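Local coordinates for protein ethylbenzene dehydrogenase alpha-subunit (Aromatoleum aromaticum, PDB 2IVF) that belongs to the molybdopterin oxidoreductase family and holds a molybdenum atom, two pterin guanine dinucleotides and an iron/sulfur cluster, at residues D303-M314 / M457-S468; N470-A478 / I792-D800. All blocks are in the same frame, centred on the assembly; numbering follows the deposited sequence.

Contact 1: residues D303-M314 / M457-S468; sequences DAAFWLGLSQVM and MERSLFLAMALS. With MGD (2-amino-5,6-dimercapto-7-methyl-3,7,8a,9-tetrahydro-8-oxa-1,3,9,10-tetraaza-anthracen-4-one guanosine dinucleotide), chain M.
Trp-307 O is gripped twice by Ser-311, by its backbone N and by OG at 3.0 Å, the two donors arriving from opposite faces of the carbonyl plane. With its hydroxyl engaged on its own helix, Ser-311 meets helix 457-467 as a compact knob among Ser-460, Leu-463, Ala-464 and Leu-467. The fit is tight: Ser-311 CB lies 3.4 Å from Leu-467 CD1. One turn earlier, Trp-307 fills a second hole, formed by Ser-460, Leu-461, Ala-464 and Met-465. Leu-461 runs alongside the indole, CB almost straight above the five-membered ring at 3.7 Å from its centroid. Because Leu-461 CG is anti to the backbone N (chi1 -180°), the branch continues over the same face until CD1 touches Trp-307 CZ2 at 3.5 Å. Phe-306 CE2 stands over the opposite face, clamping the indole. Such interlocking suits axes that run nearly parallel, at 16°, and come within 7.9 Å of each other. At the helix start the carboxylate of Asp-303 spans two donors of MGD: OD1 takes N1-H in a nearly straight bond (2.8 Å, 176° at the hydrogen), while OD2 takes N2 at 2.6 Å. Met-457 CE packs against OD1 from the other helix. Knobs-into-holes packing thus adjoins a carboxylate that reads the N1-N2 edge of guanine, characteristic of a guanine-binding site, here in the dinucleotide pocket of a molybdopterin oxidoreductase.

Contact 2: residues N470-A478 / I792-D800; sequences NWGKPGTGA and IYPMRWHFD
At Gly-472 the two backbones come closest, its CA 4.1 Å from that of Arg-796. The Gly-472 CA points a hydrogen at Pro-794 O, 3.5 Å away, and also lies near Met-795 O, while its carbonyl oxygen reaches the edge of the Tyr-793 ring. To one side Met-795 lays its methyl over a face of the Trp-471 indole, CE 3.8 Å from the centroid of the five-membered ring, with SD placed more obliquely as a Met-aromatic contact; the bend at the last torsion (chi3 72°) turns CE onto the ring. To the other side Tyr-793 slides flat beneath the Lys-473 to Pro-474 peptide, and Pro-474 CA sits over that ring at 3.9 Å from its centroid. The Lys-473 to Thr-476 type II turn keeps this peptide in shape: Lys-473 O accepts from Thr-476 N and, in its carbonyl plane on a lone pair, from Thr-476 OG1 at 2.6 Å. No direct hydrogen bond joins the segments, but one water takes the Gly-472 N-H and donates to Thr-476 OG1 and Pro-794 O, tying the two segments together.

The other margin is more open to solvent: Lys-473 and Phe-799 are only partly buried, yet CE of the extended lysine chain still lies over the ring face, with NZ going on to Gly-469 O. Pro-474 is exposed here, and a second water spans Gly-472 O and Tyr-793 OH. Arg-796 spends its guanidinium elsewhere, on Asp-800 through NH1 and on Glu-785 through NH2. The loop 470-478 follows helix 454-467, against which Trp-471 packs, and pairs through Gly-477 and Ala-478 with strand 440-444; the short helix 796-800 lies against Gly-472 and Lys-473 through Phe-799.

Overall arrangement
The two contacts are neighbours on the same side of the chain's centre, their own centres about 18 Å apart. Helix 454-467 connects them: it packs against helix 303-316 in contact 1 and then runs into the loop of contact 2. The junction probably includes a hydrogen bond from Asn-470 N to Met-465 O at 2.8 Å. Across it, Ala-466 CA meets Trp-471 CZ3 at 3.6 Å, and the ring of Phe-462 rests on Ala-478. Contact 1 reaches directly into the MGD pocket through Asp-303, and the Met-457 side chain lies about 13 Å from MD1. Contact 2 holds no residue that bonds MGD here and is only partly buried, whereas contact 1 is wholly buried.

Contact 1: residues D303-M314 / M457-S468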
loop_
_atom_site.group_PDB
_atom_site.type_symbol
_atom_site.label_atom_id
_atom_site.label_comp_id
_atom_site.label_asym_id
_atom_site.label_seq_id
_atom_site.Cartn_x
_atom_site.Cartn_y
_atom_site.Cartn_z
ATOM N N ASP A 303 20.615 2.514 15.657
ATOM C CA ASP A 303 19.727 2.024 16.699
ATOM C C ASP A 303 20.392 1.327 17.882
ATOM O O ASP A 303 19.893 1.409 19.010
ATOM C CB ASP A 303 18.683 1.074 16.124
ATOM C CG ASP A 303 17.775 1.735 15.122
ATOM O OD1 ASP A 303 18.281 2.391 14.170
ATOM O OD2 ASP A 303 16.548 1.531 15.237
ATOM N N ALA A 304 21.484 0.606 17.642
ATOM C CA ALA A 304 22.211 -0.052 18.744
ATOM C C ALA A 304 22.558 0.939 19.827
ATOM O O ALA A 304 22.432 0.638 21.006
ATOM C CB ALA A 304 23.469 -0.705 18.257
ATOM N N ALA A 305 23.063 2.107 19.431
ATOM C CA ALA A 305 23.481 3.094 20.417
ATOM C C ALA A 305 22.262 3.520 21.253
ATOM O O ALA A 305 22.370 3.790 22.454
ATOM C CB ALA A 305 24.159 4.288 19.731
ATOM N N PHE A 306 21.122 3.659 20.605
ATOM C CA PHE A 306 19.906 4.052 21.338
ATOM C C PHE A 306 19.595 2.991 22.381
ATOM O O PHE A 306 19.433 3.282 23.565
ATOM C CB PHE A 306 18.740 4.322 20.394
ATOM C CG PHE A 306 17.398 4.431 21.099
ATOM C CD1 PHE A 306 17.020 5.596 21.762
ATOM C CD2 PHE A 306 16.539 3.361 21.122
ATOM C CE1 PHE A 306 15.805 5.660 22.438
ATOM C CE2 PHE A 306 15.356 3.424 21.801
ATOM C CZ PHE A 306 14.985 4.581 22.452
ATOM N N TRP A 307 19.562 1.746 21.954
ATOM C CA TRP A 307 19.136 0.675 22.831
ATOM C C TRP A 307 20.187 0.363 23.889
ATOM O O TRP A 307 19.829 0.050 25.021
ATOM C CB TRP A 307 18.780 -0.582 22.055
ATOM C CG TRP A 307 17.549 -0.466 21.326
ATOM C CD1 TRP A 307 17.420 -0.340 20.005
ATOM C CD2 TRP A 307 16.238 -0.456 21.874
ATOM N NE1 TRP A 307 16.103 -0.241 19.665
ATOM C CE2 TRP A 307 15.349 -0.325 20.806
ATOM C CE3 TRP A 307 15.723 -0.559 23.178
ATOM C CZ2 TRP A 307 13.971 -0.282 20.985
ATOM C CZ3 TRP A 307 14.346 -0.510 23.346
ATOM C CH2 TRP A 307 13.497 -0.396 22.258
ATOM N N LEU A 308 21.450 0.552 23.568
ATOM C CA LEU A 308 22.465 0.384 24.586
ATOM C C LEU A 308 22.353 1.543 25.628
ATOM O O LEU A 308 22.600 1.363 26.822
ATOM C CB LEU A 308 23.832 0.324 23.931
ATOM C CG LEU A 308 24.061 -0.928 23.061
ATOM C CD1 LEU A 308 25.367 -0.837 22.248
ATOM C CD2 LEU A 308 24.069 -2.196 23.942
ATOM N N GLY A 309 22.032 2.736 25.165
ATOM C CA GLY A 309 21.785 3.869 26.070
ATOM C C GLY A 309 20.669 3.547 27.048
ATOM O O GLY A 309 20.795 3.794 28.270
ATOM N N LEU A 310 19.599 2.943 26.540
ATOM C CA LEU A 310 18.485 2.512 27.379
ATOM C C LEU A 310 18.953 1.468 28.396
ATOM O O LEU A 310 18.543 1.485 29.547
ATOM C CB LEU A 310 17.338 1.942 26.548
ATOM C CG LEU A 310 16.185 2.909 26.198
ATOM C CD1 LEU A 310 16.644 4.245 25.599
ATOM C CD2 LEU A 310 15.120 2.214 25.349
ATOM N N SER A 311 19.778 0.526 27.953
ATOM C CA SER A 311 20.267 -0.503 28.844
ATOM C C SER A 311 21.157 0.092 29.902
ATOM O O SER A 311 21.113 -0.328 31.056
ATOM C CB SER A 311 21.042 -1.543 28.067
ATOM O OG SER A 311 20.220 -2.123 27.073
ATOM N N GLN A 312 21.998 1.062 29.512
ATOM C CA GLN A 312 22.870 1.721 30.446
ATOM C C GLN A 312 22.059 2.434 31.511
ATOM O O GLN A 312 22.404 2.397 32.686
ATOM C CB GLN A 312 23.798 2.703 29.739
ATOM C CG GLN A 312 24.965 3.180 30.592
ATOM C CD GLN A 312 24.659 4.321 31.564
ATOM O OE1 GLN A 312 25.435 4.549 32.499
ATOM N NE2 GLN A 312 23.539 5.018 31.367
ATOM N N VAL A 313 20.961 3.039 31.103
ATOM C CA VAL A 313 20.064 3.709 32.046
ATOM C C VAL A 313 19.518 2.743 33.093
ATOM O O VAL A 313 19.611 3.004 34.298
ATOM C CB VAL A 313 18.955 4.444 31.321
ATOM C CG1 VAL A 313 17.829 4.901 32.309
ATOM C CG2 VAL A 313 19.520 5.615 30.573
ATOM N N MET A 314 18.966 1.619 32.633
ATOM C CA MET A 314 18.383 0.645 33.510
ATOM C C MET A 314 19.408 0.026 34.418
ATOM O O MET A 314 19.096 -0.289 35.556
ATOM C CB MET A 314 17.698 -0.468 32.711
ATOM C CG MET A 314 16.544 -0.013 31.872
ATOM S SD MET A 314 15.617 -1.410 31.186
ATOM C CE MET A 314 16.450 -1.630 29.636
ATOM N N MET A 457 21.901 -4.054 16.004
ATOM C CA MET A 457 20.750 -3.258 16.389
ATOM C C MET A 457 19.704 -4.063 17.120
ATOM O O MET A 457 19.114 -3.596 18.099
ATOM C CB MET A 457 20.142 -2.658 15.113
ATOM C CG MET A 457 21.110 -1.692 14.374
ATOM S SD MET A 457 20.663 -1.269 12.634
ATOM C CE MET A 457 18.952 -0.774 12.744
ATOM N N GLU A 458 19.426 -5.266 16.597
ATOM C CA GLU A 458 18.501 -6.197 17.227
ATOM C C GLU A 458 19.052 -6.742 18.547
ATOM O O GLU A 458 18.338 -6.785 19.516
ATOM C CB GLU A 458 18.188 -7.386 16.293
ATOM C CG GLU A 458 17.319 -7.004 15.108
ATOM C CD GLU A 458 17.417 -8.010 13.962
ATOM O OE1 GLU A 458 17.634 -9.189 14.279
ATOM O OE2 GLU A 458 17.272 -7.616 12.773
ATOM N N ARG A 459 20.298 -7.200 18.590
ATOM C CA ARG A 459 20.834 -7.682 19.858
ATOM C C ARG A 459 20.701 -6.631 20.967
ATOM O O ARG A 459 20.421 -6.936 22.133
ATOM C CB ARG A 459 22.282 -8.101 19.668
ATOM C CG ARG A 459 22.406 -9.313 18.826
ATOM C CD ARG A 459 23.876 -9.582 18.496
ATOM N NE ARG A 459 24.666 -9.874 19.697
ATOM C CZ ARG A 459 25.971 -9.746 19.789
ATOM N NH1 ARG A 459 26.677 -9.331 18.753
ATOM N NH2 ARG A 459 26.575 -10.060 20.908
ATOM N N SER A 460 20.887 -5.373 20.599
ATOM C CA SER A 460 20.875 -4.300 21.572
ATOM C C SER A 460 19.458 -4.086 22.073
ATOM O O SER A 460 19.242 -3.888 23.257
ATOM C CB SER A 460 21.460 -3.026 20.957
ATOM O OG SER A 460 22.763 -3.224 20.528
ATOM N N LEU A 461 18.484 -4.143 21.171
ATOM C CA LEU A 461 17.065 -4.067 21.581
ATOM C C LEU A 461 16.722 -5.246 22.480
ATOM O O LEU A 461 16.136 -5.073 23.544
ATOM C CB LEU A 461 16.132 -4.043 20.355
ATOM C CG LEU A 461 14.605 -3.961 20.555
ATOM C CD1 LEU A 461 13.910 -3.353 19.275
ATOM C CD2 LEU A 461 14.009 -5.347 20.881
ATOM N N PHE A 462 17.122 -6.459 22.112
ATOM C CA PHE A 462 16.858 -7.585 23.005
ATOM C C PHE A 462 17.526 -7.503 24.362
ATOM O O PHE A 462 16.984 -8.008 25.350
ATOM C CB PHE A 462 17.161 -8.906 22.289
ATOM C CG PHE A 462 16.255 -9.146 21.146
ATOM C CD1 PHE A 462 14.902 -9.036 21.338
ATOM C CD2 PHE A 462 16.721 -9.454 19.878
ATOM C CE1 PHE A 462 13.986 -9.229 20.279
ATOM C CE2 PHE A 462 15.800 -9.653 18.829
ATOM C CZ PHE A 462 14.453 -9.505 19.034
ATOM N N LEU A 463 18.673 -6.837 24.448
ATOM C CA LEU A 463 19.342 -6.632 25.730
ATOM C C LEU A 463 18.492 -5.753 26.625
ATOM O O LEU A 463 18.314 -6.049 27.779
ATOM C CB LEU A 463 20.753 -6.038 25.524
ATOM C CG LEU A 463 21.483 -5.671 26.814
ATOM C CD1 LEU A 463 21.651 -6.924 27.729
ATOM C CD2 LEU A 463 22.843 -4.998 26.491
ATOM N N ALA A 464 17.896 -4.707 26.054
ATOM C CA ALA A 464 16.975 -3.846 26.814
ATOM C C ALA A 464 15.718 -4.599 27.254
ATOM O O ALA A 464 15.194 -4.378 28.365
ATOM C CB ALA A 464 16.610 -2.588 25.964
ATOM N N MET A 465 15.196 -5.446 26.365
ATOM C CA MET A 465 14.054 -6.293 26.702
ATOM C C MET A 465 14.430 -7.276 27.802
ATOM O O MET A 465 13.652 -7.519 28.690
ATOM C CB MET A 465 13.510 -7.019 25.481
ATOM C CG MET A 465 13.077 -6.082 24.394
ATOM S SD MET A 465 11.794 -4.892 25.013
ATOM C CE MET A 465 12.161 -3.456 24.002
ATOM N N ALA A 466 15.607 -7.863 27.740
ATOM C CA ALA A 466 16.077 -8.744 28.816
ATOM C C ALA A 466 16.153 -8.053 30.183
ATOM O O ALA A 466 15.733 -8.597 31.239
ATOM C CB ALA A 466 17.475 -9.290 28.461
ATOM N N LEU A 467 16.788 -6.887 30.167
ATOM C CA LEU A 467 17.059 -6.147 31.378
ATOM C C LEU A 467 15.742 -5.717 32.004
ATOM O O LEU A 467 15.678 -5.586 33.184
ATOM C CB LEU A 467 17.929 -4.926 31.095
ATOM C CG LEU A 467 19.384 -5.243 30.799
ATOM C CD1 LEU A 467 20.059 -3.990 30.161
ATOM C CD2 LEU A 467 20.130 -5.767 32.063
ATOM N N SER A 468 14.700 -5.553 31.184
ATOM C CA SER A 468 13.387 -5.133 31.686
ATOM C C SER A 468 12.413 -6.308 31.868
ATOM O O SER A 468 11.271 -6.111 32.249
ATOM C CB SER A 468 12.801 -4.094 30.753
ATOM O OG SER A 468 12.722 -4.546 29.400
HETATM P PB MGD M . 9.970 -1.490 5.906
HETATM O O1B MGD M . 8.884 -1.109 4.962
HETATM O O2B MGD M . 11.293 -1.749 5.283
HETATM O O3B MGD M . 9.667 -2.722 6.842
HETATM O O3A MGD M . 7.528 -3.855 6.049
HETATM P PA MGD M . 8.266 -3.353 7.371
HETATM O O1A MGD M . 7.368 -2.361 7.972
HETATM O O2A MGD M . 8.674 -4.489 8.177
HETATM O "O5'" MGD M . 10.163 -0.332 7.006
HETATM C "C5'" MGD M . 10.354 1.022 6.570
HETATM C "C4'" MGD M . 10.828 1.884 7.736
HETATM O "O4'" MGD M . 12.146 1.510 8.112
HETATM C "C3'" MGD M . 11.006 3.247 7.109
HETATM O "O3'" MGD M . 9.790 3.957 7.306
HETATM C "C2'" MGD M . 12.168 3.842 7.915
HETATM O "O2'" MGD M . 11.696 4.952 8.701
HETATM C "C1'" MGD M . 12.628 2.674 8.803
HETATM N N9 MGD M . 14.110 2.649 8.841
HETATM C C8 MGD M . 14.971 2.604 7.814
HETATM N N7 MGD M . 16.233 2.546 8.256
HETATM C C5 MGD M . 16.155 2.538 9.611
HETATM C C6 MGD M . 17.060 2.519 10.662
HETATM O O6 MGD M . 18.291 2.516 10.539
HETATM N N1 MGD M . 16.541 2.513 11.961
HETATM C C2 MGD M . 15.175 2.554 12.276
HETATM N N2 MGD M . 14.764 2.562 13.591
HETATM N N3 MGD M . 14.319 2.548 11.246
HETATM C C4 MGD M . 14.786 2.567 9.960
HETATM C C10 MGD M . 8.106 -4.789 5.212
HETATM C C11 MGD M . 7.078 -5.847 4.895
HETATM O O11 MGD M . 5.999 -5.225 4.329
HETATM C C12 MGD M . 7.593 -7.005 4.029
HETATM S S12 MGD M . 9.242 -7.602 4.161
HETATM C C13 MGD M . 6.747 -7.602 3.127
HETATM S S13 MGD M . 7.323 -8.924 2.173
HETATM C C14 MGD M . 5.353 -7.106 2.950
HETATM N N15 MGD M . 5.362 -6.243 1.734
HETATM C C16 MGD M . 4.456 -5.176 1.586
HETATM C C17 MGD M . 4.334 -4.452 0.427
HETATM O O17 MGD M . 5.052 -4.693 -0.572
HETATM N N18 MGD M . 3.395 -3.402 0.400
HETATM C C19 MGD M . 2.597 -3.095 1.459
HETATM N N19 MGD M . 1.736 -2.066 1.326
HETATM N N20 MGD M . 2.772 -3.801 2.585
HETATM C C21 MGD M . 3.637 -4.825 2.654
HETATM N N22 MGD M . 3.784 -5.547 3.834
HETATM C C23 MGD M . 4.995 -6.231 4.183
#

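Contact 2: residues N470-A478 / I792-D800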
loop_
_atom_site.group_PDB
_atom_site.type_symbol
_atom_site.label_atom_id
_atom_site.label_comp_id
_atom_site.label_asym_id
_atom_site.label_seq_id
_atom_site.Cartn_x
_atom_site.Cartn_y
_atom_site.Cartn_z
ATOM N N ASN A 470 11.117 -8.166 29.554
ATOM C CA ASN A 470 10.028 -7.991 28.583
ATOM C C ASN A 470 10.020 -9.059 27.483
ATOM O O ASN A 470 10.022 -8.764 26.283
ATOM C CB ASN A 470 10.051 -6.551 28.006
ATOM C CG ASN A 470 9.223 -5.604 28.811
ATOM O OD1 ASN A 470 9.701 -4.524 29.255
ATOM N ND2 ASN A 470 7.971 -5.971 29.008
ATOM N N TRP A 471 9.962 -10.316 27.917
ATOM C CA TRP A 471 9.577 -11.402 27.000
ATOM C C TRP A 471 8.925 -12.538 27.722
ATOM O O TRP A 471 9.006 -12.632 28.954
ATOM C CB TRP A 471 10.729 -11.823 26.058
ATOM C CG TRP A 471 11.831 -12.615 26.678
ATOM C CD1 TRP A 471 11.719 -13.833 27.294
ATOM C CD2 TRP A 471 13.226 -12.291 26.658
ATOM N NE1 TRP A 471 12.964 -14.263 27.674
ATOM C CE2 TRP A 471 13.906 -13.340 27.284
ATOM C CE3 TRP A 471 13.961 -11.203 26.169
ATOM C CZ2 TRP A 471 15.291 -13.328 27.471
ATOM C CZ3 TRP A 471 15.334 -11.196 26.311
ATOM C CH2 TRP A 471 15.996 -12.249 26.971
ATOM N N GLY A 472 8.215 -13.356 26.942
ATOM C CA GLY A 472 7.518 -14.499 27.451
ATOM C C GLY A 472 6.241 -14.208 28.203
ATOM O O GLY A 472 5.697 -15.096 28.863
ATOM N N LYS A 473 5.737 -12.985 28.019
ATOM C CA LYS A 473 4.596 -12.482 28.765
ATOM C C LYS A 473 3.580 -11.840 27.826
ATOM O O LYS A 473 3.913 -11.358 26.714
ATOM C CB LYS A 473 5.070 -11.457 29.788
ATOM C CG LYS A 473 6.080 -11.966 30.789
ATOM C CD LYS A 473 6.756 -10.771 31.512
ATOM C CE LYS A 473 7.754 -11.304 32.535
ATOM N NZ LYS A 473 8.470 -10.221 33.244
ATOM N N PRO A 474 2.320 -11.893 28.223
ATOM C CA PRO A 474 1.322 -11.189 27.432
ATOM C C PRO A 474 1.739 -9.759 27.218
ATOM O O PRO A 474 2.296 -9.142 28.128
ATOM C CB PRO A 474 0.075 -11.270 28.303
ATOM C CG PRO A 474 0.216 -12.481 29.056
ATOM C CD PRO A 474 1.710 -12.598 29.360
ATOM N N GLY A 475 1.532 -9.259 26.000
ATOM C CA GLY A 475 1.919 -7.928 25.635
ATOM C C GLY A 475 3.394 -7.746 25.383
ATOM O O GLY A 475 3.864 -6.632 25.344
ATOM N N THR A 476 4.137 -8.823 25.185
ATOM C CA THR A 476 5.513 -8.732 24.746
ATOM C C THR A 476 5.629 -9.418 23.387
ATOM O O THR A 476 4.724 -10.113 22.945
ATOM C CB THR A 476 6.468 -9.403 25.720
ATOM O OG1 THR A 476 6.224 -10.824 25.740
ATOM C CG2 THR A 476 6.273 -8.832 27.135
ATOM N N GLY A 477 6.774 -9.235 22.758
ATOM C CA GLY A 477 6.993 -9.664 21.417
ATOM C C GLY A 477 7.830 -8.645 20.667
ATOM O O GLY A 477 8.098 -7.502 21.173
ATOM N N ALA A 478 8.324 -9.082 19.513
ATOM C CA ALA A 478 9.232 -8.222 18.726
ATOM C C ALA A 478 8.894 -8.129 17.243
ATOM O O ALA A 478 9.406 -7.293 16.589
ATOM C CB ALA A 478 10.702 -8.649 18.923
ATOM N N ILE A 792 -1.856 -14.192 20.544
ATOM C CA ILE A 792 -0.672 -14.994 20.330
ATOM C C ILE A 792 0.486 -14.157 20.800
ATOM O O ILE A 792 0.548 -13.034 20.436
ATOM C CB ILE A 792 -0.514 -15.351 18.850
ATOM C CG1 ILE A 792 -1.602 -16.358 18.435
ATOM C CG2 ILE A 792 0.912 -15.959 18.569
ATOM C CD1 ILE A 792 -1.693 -16.630 16.952
ATOM N N TYR A 793 1.372 -14.717 21.621
ATOM C CA TYR A 793 2.647 -14.055 21.956
ATOM C C TYR A 793 3.668 -15.174 22.167
ATOM O O TYR A 793 3.304 -16.300 22.514
ATOM C CB TYR A 793 2.551 -13.165 23.222
ATOM C CG TYR A 793 2.297 -13.922 24.488
ATOM C CD1 TYR A 793 0.997 -14.180 24.908
ATOM C CD2 TYR A 793 3.333 -14.365 25.296
ATOM C CE1 TYR A 793 0.752 -14.849 26.081
ATOM C CE2 TYR A 793 3.098 -15.080 26.434
ATOM C CZ TYR A 793 1.813 -15.299 26.838
ATOM O OH TYR A 793 1.574 -15.981 27.969
ATOM N N PRO A 794 4.938 -14.874 21.919
ATOM C CA PRO A 794 5.954 -15.936 21.993
ATOM C C PRO A 794 6.699 -16.032 23.295
ATOM O O PRO A 794 6.603 -15.155 24.147
ATOM C CB PRO A 794 6.937 -15.510 20.897
ATOM C CG PRO A 794 7.004 -14.034 21.091
ATOM C CD PRO A 794 5.544 -13.601 21.492
ATOM N N MET A 795 7.445 -17.126 23.423
ATOM C CA MET A 795 8.480 -17.331 24.426
ATOM C C MET A 795 7.979 -17.698 25.802
ATOM O O MET A 795 8.782 -17.800 26.750
ATOM C CB MET A 795 9.441 -16.150 24.484
ATOM C CG MET A 795 10.025 -15.788 23.120
ATOM S SD MET A 795 11.242 -14.478 23.228
ATOM C CE MET A 795 12.594 -15.359 23.992
ATOM N N ARG A 796 6.669 -17.961 25.915
ATOM C CA ARG A 796 6.078 -18.349 27.191
ATOM C C ARG A 796 6.779 -19.561 27.821
ATOM O O ARG A 796 6.902 -19.630 29.007
ATOM C CB ARG A 796 4.611 -18.679 27.018
ATOM C CG ARG A 796 3.840 -18.641 28.323
ATOM C CD ARG A 796 2.418 -19.167 28.192
ATOM N NE ARG A 796 2.403 -20.556 27.767
ATOM C CZ ARG A 796 2.602 -21.608 28.551
ATOM N NH1 ARG A 796 2.844 -21.486 29.858
ATOM N NH2 ARG A 796 2.523 -22.812 28.013
ATOM N N TRP A 797 7.169 -20.544 27.018
ATOM C CA TRP A 797 7.821 -21.752 27.572
ATOM C C TRP A 797 9.150 -21.414 28.252
ATOM O O TRP A 797 9.547 -22.027 29.272
ATOM C CB TRP A 797 8.052 -22.787 26.472
ATOM C CG TRP A 797 6.818 -23.279 25.822
ATOM C CD1 TRP A 797 5.554 -23.265 26.339
ATOM C CD2 TRP A 797 6.724 -23.933 24.558
ATOM N NE1 TRP A 797 4.667 -23.808 25.448
ATOM C CE2 TRP A 797 5.349 -24.235 24.345
ATOM C CE3 TRP A 797 7.660 -24.310 23.588
ATOM C CZ2 TRP A 797 4.895 -24.897 23.209
ATOM C CZ3 TRP A 797 7.201 -24.955 22.440
ATOM C CH2 TRP A 797 5.825 -25.207 22.249
ATOM N N HIS A 798 9.873 -20.473 27.670
ATOM C CA HIS A 798 11.103 -20.021 28.287
ATOM C C HIS A 798 10.839 -19.376 29.636
ATOM O O HIS A 798 11.526 -19.681 30.616
ATOM C CB HIS A 798 11.901 -19.102 27.364
ATOM C CG HIS A 798 12.187 -19.725 26.028
ATOM N ND1 HIS A 798 12.901 -20.890 25.899
ATOM C CD2 HIS A 798 11.819 -19.363 24.776
ATOM C CE1 HIS A 798 12.984 -21.213 24.616
ATOM N NE2 HIS A 798 12.332 -20.299 23.912
ATOM N N PHE A 799 9.840 -18.521 29.706
ATOM C CA PHE A 799 9.556 -17.819 30.956
ATOM C C PHE A 799 8.785 -18.634 31.992
ATOM O O PHE A 799 9.268 -18.804 33.140
ATOM C CB PHE A 799 8.858 -16.483 30.674
ATOM C CG PHE A 799 8.485 -15.763 31.905
ATOM C CD1 PHE A 799 9.469 -15.239 32.725
ATOM C CD2 PHE A 799 7.143 -15.629 32.267
ATOM C CE1 PHE A 799 9.137 -14.585 33.911
ATOM C CE2 PHE A 799 6.789 -14.976 33.442
ATOM C CZ PHE A 799 7.788 -14.463 34.278
ATOM N N ASP A 800 7.606 -19.139 31.631
ATOM C CA ASP A 800 6.775 -19.946 32.569
ATOM C C ASP A 800 7.402 -21.269 32.911
ATOM O O ASP A 800 7.355 -21.702 34.048
ATOM C CB ASP A 800 5.372 -20.244 31.993
ATOM C CG ASP A 800 4.415 -19.046 32.106
ATOM O OD1 ASP A 800 4.739 -18.079 32.833
ATOM O OD2 ASP A 800 3.336 -19.072 31.481
HETATM O O HOH W 1 7.671 -12.524 24.162
HETATM O O HOH W 2 3.363 -15.481 30.182
#